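Local coordinates for C3-degrading proteinase (CppA protein) (Streptococcus pneumoniae, PDB 3E0R) that probably degrades complement component C3 as a proteinase, while both of its halves belong to families of the glyoxalase clan, at residues D48-G51 against L52-V56; L85-E88 against G89-K93; H158-T161 against D162-S165; I179-G183 against Q184-V188. All blocks are in the same frame, centred on the assembly; numbering follows the deposited sequence.

Contact 1 (D48-G51 against L52-V56); sequences DQTG and LEKLV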
loop_
_atom_site.group_PDB
_atom_site.type_symbol
_atom_site.label_atom_id
_atom_site.label_comp_id
_atom_site.label_asym_id
_atom_site.label_seq_id
_atom_site.Cartn_x
_atom_site.Cartn_y
_atom_site.Cartn_z
ATOM N N ASP A 48 -10.288 -7.625 -0.181
ATOM C CA ASP A 48 -11.703 -7.266 0.039
ATOM C C ASP A 48 -12.569 -8.479 -0.284
ATOM O O ASP A 48 -12.097 -9.632 -0.201
ATOM C CB ASP A 48 -12.090 -5.972 -0.756
ATOM C CG ASP A 48 -11.859 -6.100 -2.282
ATOM O OD1 ASP A 48 -11.859 -7.236 -2.778
ATOM O OD2 ASP A 48 -11.665 -5.070 -2.971
ATOM N N GLN A 49 -13.828 -8.268 -0.629
ATOM C CA GLN A 49 -14.719 -9.390 -0.836
ATOM C C GLN A 49 -14.601 -9.936 -2.201
ATOM O O GLN A 49 -15.229 -10.912 -2.482
ATOM C CB GLN A 49 -16.175 -9.051 -0.681
ATOM C CG GLN A 49 -16.465 -7.958 0.235
ATOM C CD GLN A 49 -16.926 -8.424 1.586
ATOM O OE1 GLN A 49 -16.357 -9.405 2.152
ATOM N NE2 GLN A 49 -17.933 -7.698 2.152
ATOM N N THR A 50 -13.819 -9.320 -3.068
ATOM C CA THR A 50 -13.458 -9.951 -4.361
ATOM C C THR A 50 -12.558 -11.171 -4.138
ATOM O O THR A 50 -12.487 -12.099 -4.961
ATOM C CB THR A 50 -12.777 -8.955 -5.287
ATOM O OG1 THR A 50 -11.453 -8.682 -4.797
ATOM C CG2 THR A 50 -13.618 -7.677 -5.395
ATOM N N GLY A 51 -11.880 -11.161 -2.998
ATOM C CA GLY A 51 -11.065 -12.277 -2.605
ATOM C C GLY A 51 -9.686 -12.132 -3.166
ATOM O O GLY A 51 -8.899 -13.054 -3.061
ATOM N N LEU A 52 -9.400 -10.970 -3.763
ATOM C CA LEU A 52 -8.118 -10.681 -4.404
ATOM C C LEU A 52 -7.239 -9.930 -3.452
ATOM O O LEU A 52 -7.704 -9.032 -2.784
ATOM C CB LEU A 52 -8.297 -9.834 -5.666
ATOM C CG LEU A 52 -9.082 -10.417 -6.839
ATOM C CD1 LEU A 52 -9.383 -9.287 -7.840
ATOM C CD2 LEU A 52 -8.381 -11.609 -7.535
ATOM N N GLU A 53 -5.964 -10.324 -3.403
ATOM C CA GLU A 53 -4.970 -9.701 -2.598
ATOM C C GLU A 53 -4.673 -8.300 -3.135
ATOM O O GLU A 53 -4.376 -8.135 -4.309
ATOM C CB GLU A 53 -3.685 -10.572 -2.595
ATOM C CG GLU A 53 -2.523 -10.035 -1.782
ATOM C CD GLU A 53 -1.263 -10.939 -1.803
ATOM O OE1 GLU A 53 -1.087 -11.673 -0.817
ATOM O OE2 GLU A 53 -0.409 -10.909 -2.747
ATOM N N LYS A 54 -4.684 -7.314 -2.242
ATOM C CA LYS A 54 -4.383 -5.922 -2.569
ATOM C C LYS A 54 -3.285 -5.267 -1.700
ATOM O O LYS A 54 -2.706 -4.289 -2.097
ATOM C CB LYS A 54 -5.713 -5.125 -2.569
ATOM C CG LYS A 54 -6.743 -5.836 -3.459
ATOM C CD LYS A 54 -7.800 -5.000 -3.978
ATOM C CE LYS A 54 -8.702 -5.787 -4.981
ATOM N NZ LYS A 54 -10.010 -5.105 -5.190
ATOM N N LEU A 55 -3.029 -5.822 -0.523
ATOM C CA LEU A 55 -2.036 -5.323 0.420
ATOM C C LEU A 55 -1.478 -6.511 1.173
ATOM O O LEU A 55 -2.195 -7.474 1.441
ATOM C CB LEU A 55 -2.665 -4.326 1.399
ATOM C CG LEU A 55 -1.706 -3.737 2.464
ATOM C CD1 LEU A 55 -0.538 -2.953 1.883
ATOM C CD2 LEU A 55 -2.503 -2.896 3.422
ATOM N N VAL A 56 -0.187 -6.479 1.465
ATOM C CA VAL A 56 0.464 -7.549 2.228
ATOM C C VAL A 56 1.208 -6.869 3.367
ATOM O O VAL A 56 1.920 -5.914 3.128
ATOM C CB VAL A 56 1.433 -8.421 1.330
ATOM C CG1 VAL A 56 2.233 -9.428 2.175
ATOM C CG2 VAL A 56 0.656 -9.149 0.235
#

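Contact 2 (L85-E88 against G89-K93); sequences LEIE and GILSK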
loop_
_atom_site.group_PDB
_atom_site.type_symbol
_atom_site.label_atom_id
_atom_site.label_comp_id
_atom_site.label_asym_id
_atom_site.label_seq_id
_atom_site.Cartn_x
_atom_site.Cartn_y
_atom_site.Cartn_z
ATOM N N LEU A 85 -20.989 4.794 1.362
ATOM C CA LEU A 85 -21.612 4.508 2.651
ATOM C C LEU A 85 -20.825 3.489 3.466
ATOM O O LEU A 85 -21.063 3.336 4.651
ATOM C CB LEU A 85 -23.061 4.047 2.469
ATOM C CG LEU A 85 -23.956 5.028 1.716
ATOM C CD1 LEU A 85 -25.356 4.450 1.685
ATOM C CD2 LEU A 85 -23.889 6.437 2.347
ATOM N N GLU A 86 -19.871 2.803 2.850
ATOM C CA GLU A 86 -19.004 1.935 3.626
ATOM C C GLU A 86 -17.989 2.749 4.409
ATOM O O GLU A 86 -17.638 2.317 5.503
ATOM C CB GLU A 86 -18.342 0.851 2.777
ATOM C CG GLU A 86 -19.341 -0.070 2.155
ATOM C CD GLU A 86 -18.726 -1.004 1.139
ATOM O OE1 GLU A 86 -17.475 -1.052 0.999
ATOM O OE2 GLU A 86 -19.521 -1.707 0.468
ATOM N N ILE A 87 -17.531 3.898 3.891
ATOM C CA ILE A 87 -16.633 4.793 4.680
ATOM C C ILE A 87 -17.329 5.366 5.940
ATOM O O ILE A 87 -16.723 5.503 7.012
ATOM C CB ILE A 87 -16.057 5.974 3.832
ATOM C CG1 ILE A 87 -15.093 5.434 2.759
ATOM C CG2 ILE A 87 -15.323 7.047 4.736
ATOM C CD1 ILE A 87 -14.765 6.428 1.696
ATOM N N GLU A 88 -18.613 5.685 5.795
ATOM C CA GLU A 88 -19.414 6.212 6.884
ATOM C C GLU A 88 -19.696 5.125 7.917
ATOM O O GLU A 88 -19.880 5.429 9.097
ATOM C CB GLU A 88 -20.725 6.817 6.350
ATOM C CG GLU A 88 -20.510 7.877 5.235
ATOM C CD GLU A 88 -21.749 8.737 4.916
ATOM O OE1 GLU A 88 -22.900 8.426 5.359
ATOM O OE2 GLU A 88 -21.557 9.743 4.190
ATOM N N GLY A 89 -19.750 3.871 7.466
ATOM C CA GLY A 89 -19.895 2.733 8.362
ATOM C C GLY A 89 -18.676 2.593 9.259
ATOM O O GLY A 89 -18.796 2.441 10.489
ATOM N N ILE A 90 -17.505 2.637 8.628
ATOM C CA ILE A 90 -16.221 2.631 9.330
ATOM C C ILE A 90 -16.149 3.752 10.374
ATOM O O ILE A 90 -15.815 3.496 11.528
ATOM C CB ILE A 90 -15.003 2.767 8.346
ATOM C CG1 ILE A 90 -14.905 1.584 7.384
ATOM C CG2 ILE A 90 -13.665 2.880 9.095
ATOM C CD1 ILE A 90 -13.936 1.968 6.199
ATOM N N LEU A 91 -16.483 4.984 9.983
ATOM C CA LEU A 91 -16.391 6.134 10.906
ATOM C C LEU A 91 -17.387 6.026 12.081
ATOM O O LEU A 91 -17.070 6.406 13.214
ATOM C CB LEU A 91 -16.559 7.432 10.126
ATOM C CG LEU A 91 -15.348 7.771 9.246
ATOM C CD1 LEU A 91 -15.720 8.807 8.182
ATOM C CD2 LEU A 91 -14.114 8.218 10.085
ATOM N N SER A 92 -18.566 5.441 11.819
ATOM C CA SER A 92 -19.550 5.174 12.872
ATOM C C SER A 92 -18.977 4.291 13.983
ATOM O O SER A 92 -19.521 4.264 15.088
ATOM C CB SER A 92 -20.842 4.541 12.308
ATOM O OG SER A 92 -20.652 3.185 11.968
ATOM N N LYS A 93 -17.884 3.585 13.704
ATOM C CA LYS A 93 -17.320 2.627 14.656
ATOM C C LYS A 93 -15.978 3.018 15.293
ATOM O O LYS A 93 -15.609 2.453 16.320
ATOM C CB LYS A 93 -17.199 1.237 13.992
ATOM C CG LYS A 93 -18.532 0.582 13.655
ATOM C CD LYS A 93 -19.232 0.009 14.899
ATOM C CE LYS A 93 -20.695 -0.388 14.621
ATOM N NZ LYS A 93 -21.649 0.788 14.451
#

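Contact 3 (H158-T161 against D162-S165); sequences HLPT and DIES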
loop_
_atom_site.group_PDB
_atom_site.type_symbol
_atom_site.label_atom_id
_atom_site.label_comp_id
_atom_site.label_asym_id
_atom_site.label_seq_id
_atom_site.Cartn_x
_atom_site.Cartn_y
_atom_site.Cartn_z
ATOM N N HIS A 158 7.708 8.484 -1.586
ATOM C CA HIS A 158 8.712 9.502 -1.420
ATOM C C HIS A 158 10.030 9.043 -2.064
ATOM O O HIS A 158 10.590 7.987 -1.717
ATOM C CB HIS A 158 8.926 9.809 0.076
ATOM C CG HIS A 158 7.870 10.679 0.696
ATOM N ND1 HIS A 158 7.291 10.384 1.908
ATOM C CD2 HIS A 158 7.338 11.860 0.302
ATOM C CE1 HIS A 158 6.429 11.333 2.224
ATOM N NE2 HIS A 158 6.441 12.244 1.267
ATOM N N LEU A 159 10.509 9.837 -3.019
ATOM C CA LEU A 159 11.702 9.473 -3.826
ATOM C C LEU A 159 12.718 10.621 -3.820
ATOM O O LEU A 159 12.380 11.747 -4.213
ATOM C CB LEU A 159 11.300 9.105 -5.265
ATOM C CG LEU A 159 12.339 8.414 -6.186
ATOM C CD1 LEU A 159 12.653 6.962 -5.763
ATOM C CD2 LEU A 159 11.902 8.430 -7.654
ATOM N N PRO A 160 13.968 10.342 -3.395
ATOM C CA PRO A 160 14.969 11.434 -3.421
ATOM C C PRO A 160 15.197 11.991 -4.824
ATOM O O PRO A 160 14.899 11.316 -5.816
ATOM C CB PRO A 160 16.245 10.785 -2.867
ATOM C CG PRO A 160 15.796 9.481 -2.235
ATOM C CD PRO A 160 14.542 9.069 -2.915
ATOM N N THR A 161 15.718 13.216 -4.912
ATOM C CA THR A 161 15.850 13.866 -6.213
ATOM C C THR A 161 17.039 13.314 -6.982
ATOM O O THR A 161 17.030 13.339 -8.217
ATOM C CB THR A 161 15.926 15.421 -6.113
ATOM O OG1 THR A 161 17.050 15.816 -5.316
ATOM C CG2 THR A 161 14.628 15.992 -5.533
ATOM N N ASP A 162 18.021 12.763 -6.256
ATOM C CA ASP A 162 19.288 12.292 -6.862
ATOM C C ASP A 162 19.238 10.854 -7.370
ATOM O O ASP A 162 20.199 10.385 -7.987
ATOM C CB ASP A 162 20.470 12.451 -5.885
ATOM C CG ASP A 162 20.286 11.650 -4.575
ATOM O OD1 ASP A 162 19.259 10.954 -4.419
ATOM O OD2 ASP A 162 21.180 11.732 -3.686
ATOM N N ILE A 163 18.144 10.153 -7.118
ATOM C CA ILE A 163 17.932 8.855 -7.725
ATOM C C ILE A 163 16.658 8.805 -8.592
ATOM O O ILE A 163 15.727 9.589 -8.426
ATOM C CB ILE A 163 17.934 7.689 -6.660
ATOM C CG1 ILE A 163 16.613 7.592 -5.921
ATOM C CG2 ILE A 163 19.097 7.825 -5.654
ATOM C CD1 ILE A 163 16.416 6.242 -5.301
ATOM N N GLU A 164 16.667 7.855 -9.519
ATOM C CA GLU A 164 15.575 7.569 -10.420
ATOM C C GLU A 164 15.087 6.150 -10.140
ATOM O O GLU A 164 15.875 5.245 -9.890
ATOM C CB GLU A 164 16.071 7.676 -11.864
ATOM C CG GLU A 164 16.023 9.102 -12.440
ATOM C CD GLU A 164 14.654 9.433 -13.057
ATOM O OE1 GLU A 164 14.344 8.884 -14.143
ATOM O OE2 GLU A 164 13.887 10.230 -12.461
ATOM N N SER A 165 13.775 5.964 -10.159
ATOM C CA SER A 165 13.207 4.652 -10.051
ATOM C C SER A 165 13.356 3.937 -11.398
ATOM O O SER A 165 13.312 4.554 -12.468
ATOM C CB SER A 165 11.738 4.720 -9.651
ATOM O OG SER A 165 11.137 3.444 -9.761
#

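Contact 4 (I179-G183 against Q184-V188); sequences IPAQG and QDLTV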
loop_
_atom_site.group_PDB
_atom_site.type_symbol
_atom_site.label_atom_id
_atom_site.label_comp_id
_atom_site.label_asym_id
_atom_site.label_seq_id
_atom_site.Cartn_x
_atom_site.Cartn_y
_atom_site.Cartn_z
ATOM N N ILE A 179 6.677 11.437 -5.071
ATOM C CA ILE A 179 6.858 12.772 -4.528
ATOM C C ILE A 179 8.341 12.982 -4.233
ATOM O O ILE A 179 8.938 12.143 -3.562
ATOM C CB ILE A 179 6.043 12.936 -3.260
ATOM C CG1 ILE A 179 4.548 12.873 -3.614
ATOM C CG2 ILE A 179 6.422 14.234 -2.553
ATOM C CD1 ILE A 179 3.658 12.758 -2.446
ATOM N N PRO A 180 8.948 14.078 -4.768
ATOM C CA PRO A 180 10.340 14.334 -4.409
ATOM C C PRO A 180 10.428 14.592 -2.896
ATOM O O PRO A 180 9.470 15.110 -2.322
ATOM C CB PRO A 180 10.728 15.565 -5.265
ATOM C CG PRO A 180 9.631 15.668 -6.322
ATOM C CD PRO A 180 8.413 15.111 -5.684
ATOM N N ALA A 181 11.539 14.186 -2.266
ATOM C CA ALA A 181 11.623 14.017 -0.824
ATOM C C ALA A 181 13.073 13.867 -0.398
ATOM O O ALA A 181 13.884 13.363 -1.155
ATOM C CB ALA A 181 10.837 12.805 -0.393
ATOM N N GLN A 182 13.399 14.327 0.801
ATOM C CA GLN A 182 14.686 14.080 1.428
ATOM C C GLN A 182 14.434 13.427 2.755
ATOM O O GLN A 182 13.453 13.733 3.433
ATOM C CB GLN A 182 15.506 15.360 1.699
ATOM C CG GLN A 182 16.014 16.051 0.465
ATOM C CD GLN A 182 14.914 16.874 -0.185
ATOM O OE1 GLN A 182 14.254 17.690 0.494
ATOM N NE2 GLN A 182 14.685 16.658 -1.497
ATOM N N GLY A 183 15.355 12.541 3.111
ATOM C CA GLY A 183 15.375 11.871 4.389
ATOM C C GLY A 183 16.395 10.743 4.352
ATOM O O GLY A 183 16.630 10.126 3.294
ATOM N N GLN A 184 16.983 10.478 5.519
ATOM C CA GLN A 184 18.050 9.484 5.684
ATOM C C GLN A 184 17.636 8.074 5.256
ATOM O O GLN A 184 18.424 7.358 4.655
ATOM C CB GLN A 184 18.573 9.479 7.140
ATOM C CG GLN A 184 17.509 9.253 8.250
ATOM C CD GLN A 184 18.130 8.814 9.592
ATOM O OE1 GLN A 184 18.707 9.627 10.304
ATOM N NE2 GLN A 184 17.977 7.518 9.946
ATOM N N ASP A 185 16.391 7.698 5.523
ATOM C CA ASP A 185 15.912 6.317 5.320
ATOM C C ASP A 185 15.175 6.042 4.003
ATOM O O ASP A 185 14.613 4.933 3.798
ATOM C CB ASP A 185 15.014 5.920 6.518
ATOM C CG ASP A 185 15.767 5.937 7.843
ATOM O OD1 ASP A 185 17.015 6.026 7.826
ATOM O OD2 ASP A 185 15.106 5.876 8.900
ATOM N N LEU A 186 15.195 7.001 3.090
ATOM C CA LEU A 186 14.441 6.893 1.838
ATOM C C LEU A 186 15.032 5.899 0.859
ATOM O O LEU A 186 14.377 5.511 -0.102
ATOM C CB LEU A 186 14.344 8.269 1.159
ATOM C CG LEU A 186 13.362 9.289 1.714
ATOM C CD1 LEU A 186 13.421 10.583 0.856
ATOM C CD2 LEU A 186 11.981 8.654 1.778
ATOM N N THR A 187 16.296 5.525 1.066
ATOM C CA THR A 187 16.948 4.457 0.275
ATOM C C THR A 187 17.581 3.315 1.118
ATOM O O THR A 187 18.322 2.473 0.587
ATOM C CB THR A 187 17.995 5.055 -0.669
ATOM O OG1 THR A 187 19.145 5.462 0.082
ATOM C CG2 THR A 187 17.407 6.263 -1.443
ATOM N N VAL A 188 17.231 3.237 2.400
ATOM C CA VAL A 188 17.803 2.240 3.319
ATOM C C VAL A 188 17.473 0.779 2.881
ATOM O O VAL A 188 16.384 0.485 2.371
ATOM C CB VAL A 188 17.308 2.524 4.800
ATOM C CG1 VAL A 188 15.866 2.107 5.002
ATOM C CG2 VAL A 188 18.150 1.856 5.813
#

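Contact 1 (D48-G51 against L52-V56)
Lys54 reaches back across the turn to Asp48, and its NZ makes a salt bridge of 2.8 Å to Asp48 OD2. The lysine chain is extended beyond CG, long enough to carry the ammonium group from strand 53-59 to the end of the neighbouring hairpin arm. NZ meets the syn side of OD2, 27° out of the carboxylate plane. The other oxygen, OD1, serves the turn itself: it takes the backbone N of Thr50 at 2.9 Å, from above the carboxylate plane, and also the Thr50 hydroxyl OG1, in a short bond that uses its syn lone pair. The first of these bonds closes an Asx turn over a type I beta turn from Asp48 to Gly51. With chi1 at 72°, Thr50 OG1 sits between its own backbone N and carbonyl carbon, where it can also receive the N-H of Leu52 at 3.2 Å from OG1 (154° at the hydrogen). This polar knot is close-packed around the buried Asp48 and Lys54. Toward solvent the contact thins out: Gly51 turns the chain with a positive phi, and the exposed Leu52 lays CB, CG and CD1 beside Thr50 OG1, CB at 3.5 Å from it, and also touches Arg11 of strand 9-18. Further along, Lys54 and Leu55 both face Leu46 in a classic beta bulge. Phe151 completes the buried charge pair, its O accepting from Lys54 NZ and its N donating to Asp48 OD2. The carboxylate is thus shared between turn and strand, and the nearby ammonium group would be expected to favour its ionised form.

Contact 2 (L85-E88 against G89-K93)
Leu91 N donates to Ile87 O at 3.0 Å, with the N-H pointing at the oxygen at 159° and the donor tilted from the carbonyl plane. The Leu91 side chain passes alongside the same oxygen: its CG lies 3.5 Å from Ile87 O, and beyond it CD1 packs against Ile87 CG2 at 3.9 Å. These two side chains lie side by side and point the same way. Ile87 presents CG2 because this branch is anti to the backbone N, with CG1 beside it (chi1 -67°). One residue earlier, Ile90 N binds Glu86 O at 3.1 Å, and Ile90 CG1 lies alongside that acceptor. The repeated i to i+4 bonds are those of an alpha helix, here 84-91, whose start has Leu85 N bonded to the side chain of Asn83. Ile87, Ile90 and Leu91 form its buried face and all rest on Phe109 of strand 107-112, so the helix packs on the sheet through these three aliphatic side chains. Glu86 is buried as well, but turns its carboxylate to the backbone N of Ser149. Toward the carboxyl end, Ser92 N reaches Glu88 O at 3.0 Å from above the carbonyl plane, while Lys93 N bonds back only three residues, to Ile90 O at 3.0 Å. Ile90 O is also held by Thr94 OG1.

Contact 3 (H158-T161 against D162-S165)
Leu159 and Ile163 carry the apolar part of this bend, with Leu159 CD1 meeting Ile163 CD1 at 3.9 Å as the two side chains cross at a slant. Ile163 has its CG1 branch between its own backbone N and carbonyl carbon (chi1 79°), which folds the branch back over the turn toward strand 151-159. There it also meets the proline ring obliquely, Ile163 CG1 standing 3.9 Å from Pro160 CD. The second methyl of Leu159, CD2, reaches past Ile163 to the backbone of Ser165, 4.0 Å from Ser165 N. The buried Leu159 and Ser165 both touch Phe178 of the adjoining strand 176-180. No hydrogen bond crosses the segments. The polar atoms make van der Waals contacts instead: Asp162 OD1 lies 3.4 Å from Pro160 CB, on the exposed side. The carbonyl oxygens Pro160 O and Ile163 O come within 3.2 Å, two acceptors with no proton to share. The hydrogen bonds that fix the loop lead away from it: Ser165 OG binds the backbone N of Leu167 and the carboxylate of Asp233, and Glu164 O accepts from Arg234. Structurally, this is the exit from strand 151-159, where the chain turns sharply and runs on toward helix 169-172. With no hydrogen bond across the bend, its shape probably rests largely on aliphatic contact and on the proline, while polar partners further along the chain fix its outgoing arm.

Contact 4 (I179-G183 against Q184-V188)
Leu186 lays its CD1 methyl over the backbone of Ala181, 3.5 Å from Ala181 O, and against the Ala181 side chain, 3.6 Å from CB. The same methyl touches the next peptide, at 3.6 Å from Gln182 C. CD1 gets that far because CG stands beside the backbone N (chi1 -76°) and CD1 continues anti to CA, so the side chain stretches back across the loop. Behind it, Leu186 CB packs on Gly183 O at 3.6 Å. That carbonyl also receives the backbone N of Leu186 in a weak bond, long at 3.4 Å but nearly straight (165°). The bond closes a type I beta turn from Gly183 to Leu186, which reverses the chain soon after strand 176-180, at the edge of its sheet, and folds the leucine back over the end of the strand. His158 of the neighbouring strand 151-159 touches both Ala181 and Leu186 and so joins this small cluster. The outer side of the turn is polar. Gln184 NE2 donates to Asp185 OD1 at 2.8 Å; the acceptor lies close to the Gln184 amide plane, while NE2 approaches OD1 on the syn side, 32° out of the carboxylate plane. Asp185 itself is buried: its other oxygen, OD2, forms a salt bridge with Arg66 and accepts from the backbone N of Glu69, so Asp185 links the turn to both of these residues. Past the turn, Val188 N makes a further weak bond of 3.4 Å to Asp185 O.

In the fold
Contacts 3 and 4, with centres about 8 Å apart, sit at the ends of neighbouring strands 151-159 and 176-180, and they touch: Leu159 N probably bonds to Ile179 O, and Pro160 packs on Thr187. The centre of contact 1 lies about 29 Å from the centre of either, yet contact 1 is tied through Phe151 to the other end of strand 151-159. Contact 2 is the mainly buried one, a regular helix on the same sheet, and reaches nearby Ser149. Chemistry follows place: helical backbone bonds in contact 2, a buried ion pair in contact 1, and aliphatic contacts at the partly exposed bends of contacts 3 and 4.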